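Local coordinates for peptidoglycan-recognition protein LB (Drosophila melanogaster, PDB 7NSZ) that hydrolyses the amide link between N-acetylmuramoyl and L-amino acid residues with a single zinc ion, degrading bacterial peptidoglycan in innate immunity, at residues I42-Y47 and T160-G165; S21-R26 and S61-Q66; E32-P37 and G95-G100; K150-R155 and H176-N181. The protein carries 1 engineered substitution. All blocks are in the same frame, centred on the assembly; numbering follows the deposited sequence.

Contact 1: I42-Y47 and T160-G165; sequences IIHHSY and TECPGG. With ZN (zinc ion), chain B.
His44 and Cys162 meet at the zinc ion of a peptidoglycan-recognition amidase: the end of strand 38-45 supplies ND1 of His44 at 2.1 Å from the metal, and the loop leading into helix 165-171 supplies SG of Cys162 at 2.3 Å. His154 completes the protein part of the site. The imidazole of His44 is turned with its edge to the sulfur, and its NE2 is hydrogen-bonded to His102, which fixes the ring's rotation. The sulfur has a second partner, the backbone N-H of His45, with N to SG 3.4 Å and an angle of 152° at the hydrogen; it is thus held by metal and peptide together.

The side chain of His45, at the end of the strand, can be followed outward. Its CB lies 3.5 Å from the carbonyl O of Pro163. Turned by chi1 of 74° to lie between the backbone N and the carbonyl carbon, the ring is laid over the loop, CG 3.4 Å from Pro163 O, which sits above one face near the rim. CD2 is 3.9 Å from SG of Cys162, while ND1 is hydrogen-bonded to the backbone N of Trp119. At the tip, NE2 is 4.0 Å from Gly164 N, which sits over the ring's centre and near CE1 too; Gly164 is the helix N-cap residue, and a side chain there would press on ND1. Earlier in the loop, Thr160 OG1 accepts from Cys162 N in an ST turn. The cis peptide bond before Pro163 belongs to the same bend, and Pro163 CB comes within 4.2 Å of Ile43 CG2.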
loop_
_atom_site.group_PDB
_atom_site.type_symbol
_atom_site.label_atom_id
_atom_site.label_comp_id
_atom_site.label_asym_id
_atom_site.label_seq_id
_atom_site.Cartn_x
_atom_site.Cartn_y
_atom_site.Cartn_z
ATOM N N ILE A 42 -6.388 -1.646 -1.170
ATOM C CA ILE A 42 -5.882 -2.968 -0.706
ATOM C C ILE A 42 -4.713 -2.721 0.211
ATOM O O ILE A 42 -3.718 -2.067 -0.160
ATOM C CB ILE A 42 -5.439 -3.884 -1.843
ATOM C CG1 ILE A 42 -6.390 -3.876 -3.022
ATOM C CG2 ILE A 42 -5.125 -5.273 -1.350
ATOM C CD1 ILE A 42 -7.735 -4.346 -2.724
ATOM N N ILE A 43 -4.776 -3.278 1.403
ATOM C CA ILE A 43 -3.714 -3.160 2.419
ATOM C C ILE A 43 -2.801 -4.363 2.411
ATOM O O ILE A 43 -3.280 -5.515 2.338
ATOM C CB ILE A 43 -4.311 -2.954 3.834
ATOM C CG1 ILE A 43 -5.263 -1.766 3.882
ATOM C CG2 ILE A 43 -3.234 -2.861 4.868
ATOM C CD1 ILE A 43 -4.658 -0.443 3.493
ATOM N N HIS A 44 -1.518 -4.105 2.494
ATOM C CA HIS A 44 -0.412 -5.081 2.531
ATOM C C HIS A 44 0.492 -4.819 3.704
ATOM O O HIS A 44 0.570 -3.664 4.206
ATOM C CB HIS A 44 0.419 -5.007 1.212
ATOM C CG HIS A 44 -0.391 -5.129 -0.018
ATOM N ND1 HIS A 44 -0.508 -6.376 -0.631
ATOM C CD2 HIS A 44 -1.029 -4.274 -0.821
ATOM C CE1 HIS A 44 -1.188 -6.266 -1.720
ATOM N NE2 HIS A 44 -1.560 -4.980 -1.897
ATOM N N HIS A 45 1.277 -5.841 4.087
ATOM C CA HIS A 45 2.522 -5.654 4.829
ATOM C C HIS A 45 3.677 -6.044 3.914
ATOM O O HIS A 45 3.475 -6.711 2.886
ATOM C CB HIS A 45 2.606 -6.353 6.203
ATOM C CG HIS A 45 2.797 -7.828 6.133
ATOM N ND1 HIS A 45 3.131 -8.499 7.292
ATOM C CD2 HIS A 45 2.642 -8.741 5.172
ATOM C CE1 HIS A 45 3.203 -9.777 6.997
ATOM N NE2 HIS A 45 2.865 -9.971 5.770
ATOM N N SER A 46 4.875 -5.619 4.267
ATOM C CA SER A 46 6.028 -5.970 3.416
ATOM C C SER A 46 6.614 -7.324 3.817
ATOM O O SER A 46 7.191 -7.998 2.937
ATOM C CB SER A 46 7.122 -4.910 3.428
ATOM O OG SER A 46 7.644 -4.691 4.731
ATOM N N TYR A 47 6.507 -7.678 5.090
ATOM C CA TYR A 47 7.146 -8.860 5.768
ATOM C C TYR A 47 8.660 -8.658 5.905
ATOM O O TYR A 47 9.155 -8.600 7.023
ATOM C CB TYR A 47 6.744 -10.179 5.099
ATOM C CG TYR A 47 7.431 -11.358 5.725
ATOM C CD1 TYR A 47 7.174 -11.710 7.042
ATOM C CD2 TYR A 47 8.495 -11.959 5.076
ATOM C CE1 TYR A 47 7.906 -12.711 7.662
ATOM C CE2 TYR A 47 9.230 -12.974 5.678
ATOM C CZ TYR A 47 8.944 -13.325 6.986
ATOM O OH TYR A 47 9.641 -14.342 7.583
ATOM N N THR A 160 -2.805 -15.752 0.376
ATOM C CA THR A 160 -1.654 -15.136 1.070
ATOM C C THR A 160 -2.058 -14.843 2.508
ATOM O O THR A 160 -3.259 -14.645 2.717
ATOM C CB THR A 160 -1.227 -13.810 0.409
ATOM O OG1 THR A 160 -0.100 -13.344 1.109
ATOM C CG2 THR A 160 -2.250 -12.705 0.447
ATOM N N GLU A 161 -1.108 -14.758 3.405
ATOM C CA GLU A 161 -1.227 -14.280 4.802
ATOM C C GLU A 161 -1.265 -12.739 4.889
ATOM O O GLU A 161 -1.801 -12.199 5.852
ATOM C CB GLU A 161 -0.001 -14.805 5.522
ATOM C CG GLU A 161 0.085 -14.514 6.990
ATOM C CD GLU A 161 0.988 -15.505 7.713
ATOM O OE1 GLU A 161 0.988 -15.519 8.954
ATOM O OE2 GLU A 161 1.715 -16.257 7.028
ATOM N N CYS A 162 -0.657 -12.087 3.902
ATOM C CA CYS A 162 -0.618 -10.598 3.833
ATOM C C CYS A 162 -2.022 -10.039 4.060
ATOM O O CYS A 162 -2.992 -10.459 3.425
ATOM C CB CYS A 162 -0.055 -10.195 2.482
ATOM S SG CYS A 162 0.052 -8.412 2.321
ATOM N N PRO A 163 -2.215 -8.982 4.898
ATOM C CA PRO A 163 -1.187 -8.151 5.545
ATOM C C PRO A 163 -0.741 -8.525 6.963
ATOM O O PRO A 163 -0.277 -7.713 7.693
ATOM C CB PRO A 163 -1.896 -6.774 5.577
ATOM C CG PRO A 163 -3.362 -7.148 5.879
ATOM C CD PRO A 163 -3.556 -8.368 4.996
ATOM N N GLY A 164 -0.840 -9.830 7.269
ATOM C CA GLY A 164 -0.578 -10.348 8.627
ATOM C C GLY A 164 -1.865 -10.370 9.412
ATOM O O GLY A 164 -2.672 -9.491 9.287
ATOM N N GLY A 165 -2.053 -11.394 10.245
ATOM C CA GLY A 165 -3.287 -11.527 11.018
ATOM C C GLY A 165 -3.555 -10.332 11.907
ATOM O O GLY A 165 -4.702 -9.941 11.967
HETATM ZN ZN ZN B . 0.236 -8.179 0.065
#

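Contact 2: S21-R26 and S61-Q66; sequences SDWGAR and SMRDMQ
Trp23 lays its indole against helix 55-72, and the tight part of the contact gathers round its ring. Met62 covers one face, its CB 3.7 Å from the centroid of the six-membered ring in a CH-pi contact; Ala25 CB lies over the opposite face. The Met62 chain bends at chi2 (-65°) and chi3, which brings CE back to 3.7 Å from CZ2 and sets SD above the same face, a longer Met-aromatic contact. At the ring's edge, near its plane, CG of Arg63 approaches CE3 to 3.7 Å.

Polar bonds border this core. Arg63 NH1 donates in its guanidinium plane to Trp23 O at 2.9 Å, arriving from above the carbonyl plane. The amide of Gln66 pairs with both backbone groups of Arg26: OE1 takes the N-H on a lone pair at 2.9 Å, and NE2 gives to the O at 2.8 Å. Looser and facing solvent, the Arg26 side chain crosses the amide with CB 3.5 Å from Gln66 OE1, then turns its guanidinium to Asp67 and Gln70. With the indole of Trp23 cut back to an alanine, Met62 would probably lose the ring face it rests on and a gap open between loop and helix.

The loop follows strand 17-18 and rests on helix 55-72, while the indole NE1 reaches Thr92 O at the end of strand 90-92, bringing the helix and this side of the sheet together.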
loop_
_atom_site.group_PDB
_atom_site.type_symbol
_atom_site.label_atom_id
_atom_site.label_comp_id
_atom_site.label_asym_id
_atom_site.label_seq_id
_atom_site.Cartn_x
_atom_site.Cartn_y
_atom_site.Cartn_z
ATOM N N SER A 21 11.532 10.814 -5.810
ATOM C CA SER A 21 12.922 11.371 -5.778
ATOM C C SER A 21 13.380 11.511 -4.324
ATOM O O SER A 21 14.564 11.273 -4.025
ATOM C CB SER A 21 13.023 12.659 -6.541
ATOM O OG SER A 21 12.114 13.603 -6.035
ATOM N N ASP A 22 12.452 11.794 -3.434
ATOM C CA ASP A 22 12.750 11.936 -1.990
ATOM C C ASP A 22 13.375 10.668 -1.448
ATOM O O ASP A 22 14.197 10.797 -0.533
ATOM C CB ASP A 22 11.528 12.345 -1.163
ATOM C CG ASP A 22 11.034 13.768 -1.332
ATOM O OD1 ASP A 22 11.860 14.651 -1.790
ATOM O OD2 ASP A 22 9.871 14.036 -0.951
ATOM N N TRP A 23 13.005 9.468 -1.908
ATOM C CA TRP A 23 13.593 8.215 -1.389
ATOM C C TRP A 23 14.607 7.633 -2.357
ATOM O O TRP A 23 15.038 6.537 -2.147
ATOM C CB TRP A 23 12.509 7.219 -0.911
ATOM C CG TRP A 23 11.445 6.786 -1.892
ATOM C CD1 TRP A 23 10.194 7.332 -2.009
ATOM C CD2 TRP A 23 11.480 5.632 -2.739
ATOM N NE1 TRP A 23 9.451 6.595 -2.896
ATOM C CE2 TRP A 23 10.218 5.583 -3.397
ATOM C CE3 TRP A 23 12.443 4.666 -3.048
ATOM C CZ2 TRP A 23 9.902 4.560 -4.283
ATOM C CZ3 TRP A 23 12.122 3.691 -3.965
ATOM C CH2 TRP A 23 10.854 3.623 -4.536
ATOM N N GLY A 24 14.912 8.353 -3.437
ATOM C CA GLY A 24 15.967 7.926 -4.371
ATOM C C GLY A 24 15.534 6.781 -5.271
ATOM O O GLY A 24 16.381 5.932 -5.625
ATOM N N ALA A 25 14.267 6.762 -5.685
ATOM C CA ALA A 25 13.705 5.696 -6.522
ATOM C C ALA A 25 14.431 5.673 -7.863
ATOM O O ALA A 25 14.721 6.742 -8.383
ATOM C CB ALA A 25 12.243 5.948 -6.739
ATOM N N ARG A 26 14.573 4.505 -8.418
ATOM C CA ARG A 26 14.895 4.306 -9.843
ATOM C C ARG A 26 13.646 4.664 -10.644
ATOM O O ARG A 26 12.507 4.490 -10.085
ATOM C CB ARG A 26 15.256 2.828 -10.016
ATOM C CG ARG A 26 15.691 2.318 -11.392
ATOM C CD ARG A 26 16.096 0.847 -11.362
ATOM N NE ARG A 26 17.102 0.662 -10.338
ATOM C CZ ARG A 26 16.988 0.059 -9.157
ATOM N NH1 ARG A 26 15.926 -0.604 -8.762
ATOM N NH2 ARG A 26 18.014 0.114 -8.322
ATOM N N SER A 61 14.302 1.054 2.848
ATOM C CA SER A 61 13.353 -0.074 2.761
ATOM C C SER A 61 12.561 0.068 1.459
ATOM O O SER A 61 12.285 -0.943 0.831
ATOM C CB SER A 61 12.422 -0.136 3.948
ATOM O OG SER A 61 13.088 -0.318 5.181
ATOM N N MET A 62 12.141 1.280 1.094
ATOM C CA MET A 62 11.460 1.505 -0.189
ATOM C C MET A 62 12.398 1.095 -1.333
ATOM O O MET A 62 11.957 0.396 -2.251
ATOM C CB MET A 62 11.049 2.973 -0.344
ATOM C CG MET A 62 9.903 3.390 0.576
ATOM S SD MET A 62 8.340 2.556 0.212
ATOM C CE MET A 62 7.966 3.159 -1.414
ATOM N N ARG A 63 13.674 1.486 -1.287
ATOM C CA ARG A 63 14.627 1.069 -2.350
ATOM C C ARG A 63 14.794 -0.439 -2.333
ATOM O O ARG A 63 14.930 -1.043 -3.422
ATOM C CB ARG A 63 15.966 1.789 -2.192
ATOM C CG ARG A 63 15.858 3.274 -2.454
ATOM C CD ARG A 63 17.200 4.005 -2.552
ATOM N NE ARG A 63 18.021 3.830 -1.361
ATOM C CZ ARG A 63 18.028 4.688 -0.353
ATOM N NH1 ARG A 63 17.162 5.673 -0.301
ATOM N NH2 ARG A 63 18.846 4.501 0.667
ATOM N N ASP A 64 14.873 -1.047 -1.180
ATOM C CA ASP A 64 15.001 -2.517 -1.130
ATOM C C ASP A 64 13.808 -3.202 -1.807
ATOM O O ASP A 64 13.977 -4.227 -2.539
ATOM C CB ASP A 64 15.209 -2.946 0.321
ATOM C CG ASP A 64 16.586 -2.625 0.891
ATOM O OD1 ASP A 64 17.477 -2.241 0.125
ATOM O OD2 ASP A 64 16.717 -2.717 2.118
ATOM N N MET A 65 12.586 -2.782 -1.529
ATOM C CA MET A 65 11.399 -3.359 -2.209
ATOM C C MET A 65 11.465 -3.067 -3.695
ATOM O O MET A 65 11.174 -4.002 -4.488
ATOM C CB MET A 65 10.102 -2.806 -1.610
ATOM C CG MET A 65 9.873 -3.275 -0.180
ATOM S SD MET A 65 8.243 -2.815 0.487
ATOM C CE MET A 65 8.506 -1.073 0.745
ATOM N N GLN A 66 11.775 -1.843 -4.059
ATOM C CA GLN A 66 11.863 -1.543 -5.508
ATOM C C GLN A 66 12.904 -2.443 -6.185
ATOM O O GLN A 66 12.625 -2.903 -7.307
ATOM C CB GLN A 66 12.180 -0.083 -5.757
ATOM C CG GLN A 66 12.043 0.267 -7.216
ATOM C CD GLN A 66 12.502 1.654 -7.575
ATOM O OE1 GLN A 66 13.521 2.115 -7.063
ATOM N NE2 GLN A 66 11.756 2.286 -8.468
#

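Contact 3: E32-P37 and G95-G100; sequences EHFQGP and GFNVIG
His33 and Val98 face each other as a non-hydrogen-bonded antiparallel pair, a single bridge flanked by Ile99 N to Glu32 O at 2.9 Å and Phe34 N to Asn97 O at 3.0 Å. Short CA-H...O contacts from Val98 and His33 to these same acceptors fill in between them.

Asn97 is the main side chain here. With CG anti to the carbonyl carbon (chi1 -78°), its amide reaches along the 32-37 segment, and ND2 spends both hydrogens on backbone carbonyls: Phe34 O at 2.9 Å, nearly straight at 171° and in the amide plane, and Gly36 O, also at 2.9 Å but somewhat tilted from that plane. The side chains of Phe34 and Asn97 run nearly perpendicular, though ring and amide planes are 32° apart; the ring lies with its face on Asn97 CA, 3.7 Å from the centroid, while the backbone O of Val98 meets its edge. Ile99 lies against the 32-37 segment, its CD1 3.9 Å from Glu32 CB and its CG1 near Phe34 CD2. A water joins Glu32 N to Ile99 O. Were Asn97 a leucine, the carbonyls of Phe34 and Gly36 would probably lose their ND2 donor.

Elsewhere in the turn, Phe96 stacks on Tyr144. Gly95 to Val98 form a type II beta turn, and Asn97, at positive phi, takes its third position, where such turns commonly carry glycine or asparagine.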
loop_
_atom_site.group_PDB
_atom_site.type_symbol
_atom_site.label_atom_id
_atom_site.label_comp_id
_atom_site.label_asym_id
_atom_site.label_seq_id
_atom_site.Cartn_x
_atom_site.Cartn_y
_atom_site.Cartn_z
ATOM N N GLU A 32 1.729 2.284 -16.830
ATOM C CA GLU A 32 0.368 2.056 -17.379
ATOM C C GLU A 32 -0.625 2.744 -16.451
ATOM O O GLU A 32 -0.474 2.646 -15.215
ATOM C CB GLU A 32 0.065 0.567 -17.518
ATOM C CG GLU A 32 1.142 -0.248 -18.227
ATOM C CD GLU A 32 0.792 -1.718 -18.339
ATOM O OE1 GLU A 32 1.280 -2.528 -17.513
ATOM O OE2 GLU A 32 0.001 -2.053 -19.258
ATOM N N HIS A 33 -1.605 3.445 -16.982
ATOM C CA HIS A 33 -2.592 4.197 -16.212
ATOM C C HIS A 33 -3.928 3.494 -16.218
ATOM O O HIS A 33 -4.212 2.657 -17.072
ATOM C CB HIS A 33 -2.725 5.617 -16.715
ATOM C CG HIS A 33 -1.453 6.379 -16.623
ATOM N ND1 HIS A 33 -1.140 7.174 -15.539
ATOM C CD2 HIS A 33 -0.407 6.436 -17.478
ATOM C CE1 HIS A 33 0.058 7.706 -15.744
ATOM N NE2 HIS A 33 0.517 7.274 -16.918
ATOM N N PHE A 34 -4.720 3.812 -15.215
ATOM C CA PHE A 34 -6.170 3.542 -15.220
ATOM C C PHE A 34 -6.886 4.855 -14.957
ATOM O O PHE A 34 -6.321 5.809 -14.447
ATOM C CB PHE A 34 -6.492 2.413 -14.230
ATOM C CG PHE A 34 -6.347 2.704 -12.753
ATOM C CD1 PHE A 34 -7.393 3.322 -12.089
ATOM C CD2 PHE A 34 -5.239 2.286 -12.032
ATOM C CE1 PHE A 34 -7.313 3.534 -10.727
ATOM C CE2 PHE A 34 -5.167 2.494 -10.662
ATOM C CZ PHE A 34 -6.200 3.125 -10.028
ATOM N N GLN A 35 -8.169 4.875 -15.292
ATOM C CA GLN A 35 -8.958 6.119 -15.295
ATOM C C GLN A 35 -9.934 6.088 -14.115
ATOM O O GLN A 35 -10.360 4.988 -13.701
ATOM C CB GLN A 35 -9.633 6.294 -16.671
ATOM C CG GLN A 35 -8.659 6.606 -17.803
ATOM C CD GLN A 35 -7.859 5.416 -18.268
ATOM O OE1 GLN A 35 -8.400 4.359 -18.614
ATOM N NE2 GLN A 35 -6.538 5.575 -18.298
ATOM N N GLY A 36 -10.291 7.286 -13.656
ATOM C CA GLY A 36 -11.399 7.531 -12.711
ATOM C C GLY A 36 -10.948 7.163 -11.308
ATOM O O GLY A 36 -9.838 6.621 -11.093
ATOM N N PRO A 37 -11.779 7.441 -10.293
ATOM C CA PRO A 37 -11.389 7.200 -8.910
ATOM C C PRO A 37 -11.312 5.701 -8.634
ATOM O O PRO A 37 -12.102 4.933 -9.103
ATOM C CB PRO A 37 -12.488 7.850 -8.084
ATOM C CG PRO A 37 -13.677 7.809 -8.986
ATOM C CD PRO A 37 -13.135 7.989 -10.385
ATOM N N GLY A 95 1.961 5.372 -7.218
ATOM C CA GLY A 95 1.076 6.542 -7.115
ATOM C C GLY A 95 -0.330 6.243 -7.555
ATOM O O GLY A 95 -0.695 5.108 -7.865
ATOM N N PHE A 96 -1.157 7.271 -7.484
ATOM C CA PHE A 96 -2.583 7.151 -7.832
ATOM C C PHE A 96 -2.789 6.970 -9.337
ATOM O O PHE A 96 -2.054 7.545 -10.134
ATOM C CB PHE A 96 -3.350 8.380 -7.369
ATOM C CG PHE A 96 -3.415 8.551 -5.873
ATOM C CD1 PHE A 96 -2.870 9.648 -5.254
ATOM C CD2 PHE A 96 -4.169 7.673 -5.146
ATOM C CE1 PHE A 96 -3.016 9.801 -3.881
ATOM C CE2 PHE A 96 -4.330 7.818 -3.769
ATOM C CZ PHE A 96 -3.738 8.887 -3.143
ATOM N N ASN A 97 -3.728 6.128 -9.710
ATOM C CA ASN A 97 -4.202 5.926 -11.100
ATOM C C ASN A 97 -3.100 5.319 -11.950
ATOM O O ASN A 97 -3.165 5.431 -13.185
ATOM C CB ASN A 97 -4.739 7.226 -11.708
ATOM C CG ASN A 97 -6.122 7.531 -11.196
ATOM O OD1 ASN A 97 -6.260 8.098 -10.131
ATOM N ND2 ASN A 97 -7.133 7.072 -11.923
ATOM N N VAL A 98 -2.190 4.598 -11.346
ATOM C CA VAL A 98 -1.164 3.818 -12.076
ATOM C C VAL A 98 -1.423 2.361 -11.783
ATOM O O VAL A 98 -1.653 1.953 -10.580
ATOM C CB VAL A 98 0.284 4.196 -11.727
ATOM C CG1 VAL A 98 1.306 3.237 -12.271
ATOM C CG2 VAL A 98 0.560 5.614 -12.162
ATOM N N ILE A 99 -1.459 1.508 -12.771
ATOM C CA ILE A 99 -1.719 0.077 -12.600
ATOM C C ILE A 99 -0.596 -0.500 -11.759
ATOM O O ILE A 99 0.599 -0.344 -12.096
ATOM C CB ILE A 99 -1.842 -0.633 -13.962
ATOM C CG1 ILE A 99 -3.022 -0.038 -14.752
ATOM C CG2 ILE A 99 -1.994 -2.121 -13.751
ATOM C CD1 ILE A 99 -3.314 -0.702 -16.088
ATOM N N GLY A 100 -0.961 -1.187 -10.688
ATOM C CA GLY A 100 -0.013 -1.768 -9.726
ATOM C C GLY A 100 0.388 -3.176 -10.068
ATOM O O GLY A 100 -0.022 -3.696 -11.136
HETATM O O HOH W 1 2.213 0.632 -14.335
#

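Contact 4: K150-R155 and H176-N181; sequences KLLGHR and HFTHIN. With ZN (zinc ion), chain B.
Leu151, Leu152 and Thr178 carry most of this contact, in which the chain beyond helix 165-171 returns to strand 149-153. Leu151 is gripped at both backbone ends: its N donates to His176 O at 3.0 Å, almost straight at 172°, and its O accepts from Thr178 N at 3.2 Å. Phe177 lies between these bonds, its CA 3.4 Å from the same O in a CA-H...O contact and its CB 4.3 Å from CD2 of Leu151, whose side chain also packs on Val41 and Ile43 of the neighbouring strand.

The pattern is that of a parallel bridge, Leu151 with Phe177, so the returning chain briefly continues the mixed sheet past its outermost strand 149-153. On the other side of that strand, Lys150 and Leu152 bond through their backbones to strand 38-45.

Leu152 and Thr178 run alongside each other in the same direction. CD2 of the leucine is 3.5 Å from Thr178 O, and its CD1 meets Ile180 CD1 at 4.0 Å, the two side chains lying nearly perpendicular. Thr178 sets its methyl CG2 between its backbone N and carbonyl carbon, against the aliphatic run of Lys150, with CB 3.8 Å away. Thr178 O also accepts from Gln156 NE2. Two residues after Leu152, His154 leaves the strand end and binds the zinc through ND1 at 2.1 Å.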
loop_
_atom_site.group_PDB
_atom_site.type_symbol
_atom_site.label_atom_id
_atom_site.label_comp_id
_atom_site.label_asym_id
_atom_site.label_seq_id
_atom_site.Cartn_x
_atom_site.Cartn_y
_atom_site.Cartn_z
ATOM N N LYS A 150 -14.203 0.404 -1.319
ATOM C CA LYS A 150 -14.157 -0.801 -0.473
ATOM C C LYS A 150 -12.727 -1.046 -0.014
ATOM O O LYS A 150 -11.791 -1.010 -0.881
ATOM C CB LYS A 150 -14.693 -2.033 -1.181
ATOM C CG LYS A 150 -16.198 -1.950 -1.390
ATOM C CD LYS A 150 -16.750 -3.019 -2.304
ATOM C CE LYS A 150 -18.222 -2.810 -2.553
ATOM N NZ LYS A 150 -18.458 -1.931 -3.728
ATOM N N LEU A 151 -12.532 -1.283 1.260
ATOM C CA LEU A 151 -11.230 -1.574 1.884
ATOM C C LEU A 151 -11.067 -3.084 2.055
ATOM O O LEU A 151 -11.960 -3.728 2.702
ATOM C CB LEU A 151 -11.125 -0.815 3.224
ATOM C CG LEU A 151 -9.843 -1.058 4.002
ATOM C CD1 LEU A 151 -8.698 -0.271 3.363
ATOM C CD2 LEU A 151 -10.050 -0.648 5.445
ATOM N N LEU A 152 -9.934 -3.628 1.581
ATOM C CA LEU A 152 -9.647 -5.083 1.666
ATOM C C LEU A 152 -8.210 -5.314 2.088
ATOM O O LEU A 152 -7.373 -4.434 1.913
ATOM C CB LEU A 152 -9.829 -5.730 0.288
ATOM C CG LEU A 152 -11.172 -5.598 -0.377
ATOM C CD1 LEU A 152 -11.067 -6.049 -1.845
ATOM C CD2 LEU A 152 -12.245 -6.405 0.358
ATOM N N GLY A 153 -7.913 -6.429 2.702
ATOM C CA GLY A 153 -6.552 -6.925 2.804
ATOM C C GLY A 153 -6.253 -7.834 1.631
ATOM O O GLY A 153 -7.144 -8.452 1.042
ATOM N N HIS A 154 -4.989 -7.926 1.292
ATOM C CA HIS A 154 -4.530 -8.819 0.208
ATOM C C HIS A 154 -5.063 -10.244 0.345
ATOM O O HIS A 154 -5.490 -10.792 -0.661
ATOM C CB HIS A 154 -3.023 -8.760 0.190
ATOM C CG HIS A 154 -2.332 -9.372 -0.983
ATOM N ND1 HIS A 154 -0.976 -9.399 -1.082
ATOM C CD2 HIS A 154 -2.772 -10.105 -2.023
ATOM C CE1 HIS A 154 -0.624 -10.068 -2.161
ATOM N NE2 HIS A 154 -1.685 -10.470 -2.783
ATOM N N ARG A 155 -5.103 -10.757 1.571
ATOM C CA ARG A 155 -5.531 -12.161 1.822
ATOM C C ARG A 155 -6.974 -12.350 1.362
ATOM O O ARG A 155 -7.357 -13.535 1.243
ATOM C CB ARG A 155 -5.370 -12.486 3.299
ATOM C CG ARG A 155 -6.185 -11.619 4.230
ATOM C CD ARG A 155 -6.347 -12.198 5.637
ATOM N NE ARG A 155 -5.044 -12.344 6.254
ATOM C CZ ARG A 155 -4.825 -12.945 7.423
ATOM N NH1 ARG A 155 -5.867 -13.346 8.133
ATOM N NH2 ARG A 155 -3.617 -13.099 7.897
ATOM N N HIS A 176 -15.194 1.349 5.848
ATOM C CA HIS A 176 -15.262 0.860 4.451
ATOM C C HIS A 176 -14.727 -0.573 4.327
ATOM O O HIS A 176 -14.772 -1.095 3.208
ATOM C CB HIS A 176 -14.518 1.797 3.480
ATOM C CG HIS A 176 -15.135 3.148 3.340
ATOM N ND1 HIS A 176 -15.678 3.563 2.168
ATOM C CD2 HIS A 176 -15.290 4.161 4.228
ATOM C CE1 HIS A 176 -16.158 4.811 2.331
ATOM N NE2 HIS A 176 -15.928 5.174 3.584
ATOM N N PHE A 177 -14.271 -1.203 5.390
ATOM C CA PHE A 177 -13.854 -2.617 5.337
ATOM C C PHE A 177 -15.040 -3.455 4.906
ATOM O O PHE A 177 -16.184 -3.212 5.362
ATOM C CB PHE A 177 -13.353 -3.075 6.696
ATOM C CG PHE A 177 -12.952 -4.521 6.661
ATOM C CD1 PHE A 177 -11.750 -4.933 6.084
ATOM C CD2 PHE A 177 -13.805 -5.486 7.188
ATOM C CE1 PHE A 177 -11.442 -6.278 5.989
ATOM C CE2 PHE A 177 -13.473 -6.833 7.094
ATOM C CZ PHE A 177 -12.281 -7.218 6.533
ATOM N N THR A 178 -14.800 -4.414 4.044
ATOM C CA THR A 178 -15.873 -5.320 3.625
ATOM C C THR A 178 -15.342 -6.697 3.297
ATOM O O THR A 178 -14.131 -6.927 3.223
ATOM C CB THR A 178 -16.633 -4.743 2.433
ATOM O OG1 THR A 178 -17.851 -5.460 2.209
ATOM C CG2 THR A 178 -15.815 -4.747 1.162
ATOM N N HIS A 179 -16.270 -7.653 3.210
ATOM C CA HIS A 179 -15.997 -9.024 2.732
ATOM C C HIS A 179 -16.588 -9.207 1.341
ATOM O O HIS A 179 -17.733 -8.859 1.098
ATOM C CB HIS A 179 -16.500 -10.086 3.712
ATOM C CG HIS A 179 -15.672 -10.212 4.921
ATOM N ND1 HIS A 179 -14.586 -11.024 5.023
ATOM C CD2 HIS A 179 -15.787 -9.581 6.105
ATOM C CE1 HIS A 179 -14.089 -10.936 6.250
ATOM N NE2 HIS A 179 -14.809 -10.019 6.926
ATOM N N ILE A 180 -15.771 -9.758 0.433
ATOM C CA ILE A 180 -16.174 -10.083 -0.950
ATOM C C ILE A 180 -17.415 -11.009 -0.935
ATOM O O ILE A 180 -18.340 -10.731 -1.684
ATOM C CB ILE A 180 -14.996 -10.705 -1.739
ATOM C CG1 ILE A 180 -13.792 -9.751 -1.848
ATOM C CG2 ILE A 180 -15.495 -11.175 -3.101
ATOM C CD1 ILE A 180 -14.075 -8.540 -2.640
ATOM N N ASN A 181 -17.462 -11.973 -0.036
ATOM C CA ASN A 181 -18.587 -12.946 -0.037
ATOM C C ASN A 181 -19.817 -12.375 0.646
ATOM O O ASN A 181 -20.826 -13.123 0.708
ATOM C CB ASN A 181 -18.136 -14.307 0.475
ATOM C CG ASN A 181 -17.596 -14.293 1.867
ATOM O OD1 ASN A 181 -17.745 -13.288 2.590
ATOM N ND2 ASN A 181 -16.994 -15.395 2.287
HETATM ZN ZN ZN B . 0.236 -8.179 0.065
#

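Overall arrangement
From the N terminus, 21-26, 32-37 and 42-47 follow in turn, and each waits for a partner farther along. Contact 2 closes first, at helix 55-72; contact 3 then closes when 95-100 returns to 32-37, and contact 1 when 160-165 reaches strand 38-45. These three loops cross one another. Contact 4 joins 150-155 to 176-181 and crosses contact 1 alone, following contacts 2 and 3 in series. Contacts 1 and 4 share the zinc, and strands 38-45 and 149-153 are neighbours in the sheet. Contact 2 touches contact 1 through Met65 and Ser46, while contact 3, which joins the loop before strand 38-45 to the loop after strand 90-92, lies across the chain's centre from contact 1.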